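Local coordinates for protein copper-transporting ATPase (Sulfolobus solfataricus, PDB 2YJ6) that probably couples ATP hydrolysis to the transport of copper or related metal cations across the cell membrane, as a type IB P-type ATPase, at residues G198-M203 with L216-V221. The protein carries 1 engineered substitution. Residues are numbered along the deposited sequence; the frame is centred on the assembly and turned at random.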
ATOM      1  N   GLY A 198      13.645  22.481  -8.675  1.00 50.81           N
ATOM      2  CA  GLY A 198      12.629  23.137  -9.472  1.00 51.48           C
ATOM      3  C   GLY A 198      11.188  22.744  -9.244  1.00 50.85           C
ATOM      4  O   GLY A 198      10.293  23.587  -9.302  1.00 52.80           O
ATOM      5  N   ASN A 199      10.958  21.464  -8.986  1.00 50.10           N
ATOM      6  CA  ASN A 199       9.612  20.900  -9.037  1.00 49.70           C
ATOM      7  C   ASN A 199       8.715  21.236  -7.849  1.00 43.10           C
ATOM      8  O   ASN A 199       9.183  21.318  -6.721  1.00 48.32           O
ATOM      9  CB  ASN A 199       9.711  19.391  -9.215  1.00 48.60           C
ATOM     10  CG  ASN A 199      10.518  19.010 -10.439  1.00 50.91           C
ATOM     11  OD1 ASN A 199       9.995  18.407 -11.377  1.00 57.62           O
ATOM     12  ND2 ASN A 199      11.798  19.374 -10.442  1.00 45.53           N
ATOM     13  N   LYS A 200       7.426  21.445  -8.118  1.00 39.83           N
ATOM     14  CA  LYS A 200       6.437  21.646  -7.065  1.00 39.46           C
ATOM     15  C   LYS A 200       5.588  20.378  -6.936  1.00 43.46           C
ATOM     16  O   LYS A 200       4.914  19.968  -7.882  1.00 39.79           O
ATOM     17  CB  LYS A 200       5.563  22.861  -7.364  1.00 44.36           C
ATOM     18  CG  LYS A 200       6.252  24.194  -7.087  1.00 51.44           C
ATOM     19  CD  LYS A 200       6.888  24.172  -5.713  1.00 51.86           C
ATOM     20  CE  LYS A 200       7.038  25.568  -5.145  1.00 58.26           C
ATOM     21  NZ  LYS A 200       7.531  25.515  -3.732  1.00 57.26           N
ATOM     22  N   VAL A 201       5.628  19.753  -5.765  1.00 38.01           N
ATOM     23  CA  VAL A 201       5.180  18.366  -5.657  1.00 36.06           C
ATOM     24  C   VAL A 201       3.879  18.156  -4.881  1.00 34.07           C
ATOM     25  O   VAL A 201       3.778  18.499  -3.704  1.00 31.53           O
ATOM     26  CB  VAL A 201       6.300  17.477  -5.062  1.00 35.47           C
ATOM     27  CG1 VAL A 201       5.812  16.051  -4.854  1.00 36.70           C
ATOM     28  CG2 VAL A 201       7.515  17.498  -5.969  1.00 41.36           C
ATOM     29  N   LEU A 202       2.888  17.582  -5.557  1.00 36.33           N
ATOM     30  CA  LEU A 202       1.710  17.057  -4.882  1.00 33.72           C
ATOM     31  C   LEU A 202       1.799  15.519  -4.725  1.00 36.44           C
ATOM     32  O   LEU A 202       2.041  14.786  -5.700  1.00 33.44           O
ATOM     33  CB  LEU A 202       0.437  17.468  -5.611  1.00 28.66           C
ATOM     34  CG  LEU A 202      -0.834  17.069  -4.855  1.00 32.51           C
ATOM     35  CD1 LEU A 202      -1.977  18.024  -5.141  1.00 34.26           C
ATOM     36  CD2 LEU A 202      -1.226  15.616  -5.153  1.00 33.95           C
ATOM     37  N   MET A 203       1.628  15.044  -3.494  1.00 28.96           N
ATOM     38  CA  MET A 203       1.789  13.619  -3.188  1.00 33.51           C
ATOM     39  C   MET A 203       0.565  13.039  -2.489  1.00 29.06           C
ATOM     40  O   MET A 203       0.013  13.661  -1.588  1.00 26.54           O
ATOM     41  CB  MET A 203       3.039  13.350  -2.333  1.00 34.32           C
ATOM     42  CG  MET A 203       3.135  11.880  -1.877  1.00 37.86           C
ATOM     43  SD  MET A 203       4.558  11.383  -0.881  1.00 45.50           S
ATOM     44  CE  MET A 203       5.735  11.040  -2.169  1.00 41.66           C
ATOM     45  N   LEU A 216       6.870  16.378   3.805  1.00 27.88           N
ATOM     46  CA  LEU A 216       7.827  17.113   3.009  1.00 35.57           C
ATOM     47  C   LEU A 216       7.256  17.658   1.689  1.00 37.25           C
ATOM     48  O   LEU A 216       7.855  18.537   1.073  1.00 40.20           O
ATOM     49  CB  LEU A 216       8.987  16.168   2.715  1.00 37.46           C
ATOM     50  CG  LEU A 216      10.418  16.629   2.534  1.00 37.70           C
ATOM     51  CD1 LEU A 216      10.755  17.813   3.446  1.00 34.65           C
ATOM     52  CD2 LEU A 216      11.283  15.416   2.829  1.00 36.51           C
ATOM     53  N   ALA A 217       6.124  17.136   1.226  1.00 33.26           N
ATOM     54  CA  ALA A 217       5.615  17.572  -0.084  1.00 30.44           C
ATOM     55  C   ALA A 217       4.949  18.943   0.003  1.00 36.03           C
ATOM     56  O   ALA A 217       4.533  19.379   1.085  1.00 29.27           O
ATOM     57  CB  ALA A 217       4.663  16.572  -0.662  1.00 30.90           C
ATOM     58  N   ASP A 218       4.862  19.621  -1.140  1.00 32.69           N
ATOM     59  CA  ASP A 218       4.250  20.944  -1.207  1.00 35.50           C
ATOM     60  C   ASP A 218       2.759  20.887  -0.860  1.00 38.07           C
ATOM     61  O   ASP A 218       2.261  21.724  -0.105  1.00 29.99           O
ATOM     62  CB  ASP A 218       4.510  21.602  -2.584  1.00 33.58           C
ATOM     63  CG  ASP A 218       6.001  21.933  -2.798  1.00 38.47           C
ATOM     64  OD1 ASP A 218       6.517  22.880  -2.147  1.00 36.72           O
ATOM     65  OD2 ASP A 218       6.669  21.213  -3.569  1.00 39.79           O
ATOM     66  N   VAL A 219       2.058  19.906  -1.430  1.00 32.18           N
ATOM     67  CA  VAL A 219       0.661  19.653  -1.106  1.00 32.16           C
ATOM     68  C   VAL A 219       0.471  18.155  -0.848  1.00 34.48           C
ATOM     69  O   VAL A 219       0.722  17.338  -1.727  1.00 28.82           O
ATOM     70  CB  VAL A 219      -0.301  20.074  -2.244  1.00 33.93           C
ATOM     71  CG1 VAL A 219      -1.726  19.574  -1.950  1.00 26.36           C
ATOM     72  CG2 VAL A 219      -0.291  21.593  -2.449  1.00 39.64           C
ATOM     73  N   SER A 220       0.027  17.806   0.357  1.00 29.79           N
ATOM     74  CA  SER A 220      -0.170  16.416   0.707  1.00 30.82           C
ATOM     75  C   SER A 220      -1.642  16.008   0.668  1.00 31.92           C
ATOM     76  O   SER A 220      -2.517  16.772   1.091  1.00 31.28           O
ATOM     77  CB  SER A 220       0.450  16.121   2.079  1.00 28.11           C
ATOM     78  OG  SER A 220      -0.004  17.040   3.049  1.00 35.02           O
ATOM     79  N   VAL A 221      -1.893  14.802   0.152  1.00 25.92           N
ATOM     80  CA  VAL A 221      -3.227  14.190   0.136  1.00 29.14           C
ATOM     81  C   VAL A 221      -3.223  12.796   0.806  1.00 32.92           C
ATOM     82  O   VAL A 221      -2.476  11.894   0.392  1.00 28.11           O
ATOM     83  CB  VAL A 221      -3.790  14.028  -1.300  1.00 30.18           C
ATOM     84  CG1 VAL A 221      -5.189  13.359  -1.263  1.00 27.84           C
ATOM     85  CG2 VAL A 221      -3.844  15.376  -2.049  1.00 27.18           C
TER
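Val-201 and Asp-218 meet where two parallel strands begin, and OD2 there accepts an N-H that a backbone carbonyl could otherwise have taken in a continued parallel pairing. OD2 takes the N-H of Val-201 at 2.8 Å, almost straight (175° at the hydrogen) and from the anti side of the carboxylate. Beyond it the pairing is regular: Val-219 N binds Val-201 O at 3.2 Å, Met-203 N binds Val-219 O, and Val-221 N reaches Met-203 O at 2.8 Å. The tight part is at buried Leu-202, Val-219 and Met-203. Leu-202 CD1 rests on Val-219 CG1 at 3.6 Å on one face, beside Ile-28, while on the other Met-203 CB meets Ala-217 CB at 4.0 Å, under helix 211-216. Only the partly exposed Lys-200 arm is looser. Its chain, bent at chi2 (-49°), lays CD against the carboxylate and brings NZ to Asp-218 OD1 at 3.2 Å, a salt bridge made from above the carboxylate plane (55° out of it). An alanine in place of Asp-218 would probably leave the Val-201 N-H and the Lys-200 ammonium without these mates. In this beta-alpha-beta unit of the HAD-like phosphorylation domain, one carboxylate thus extends the strand pairing with one oxygen and probably offsets part of a lysine's charge with the other.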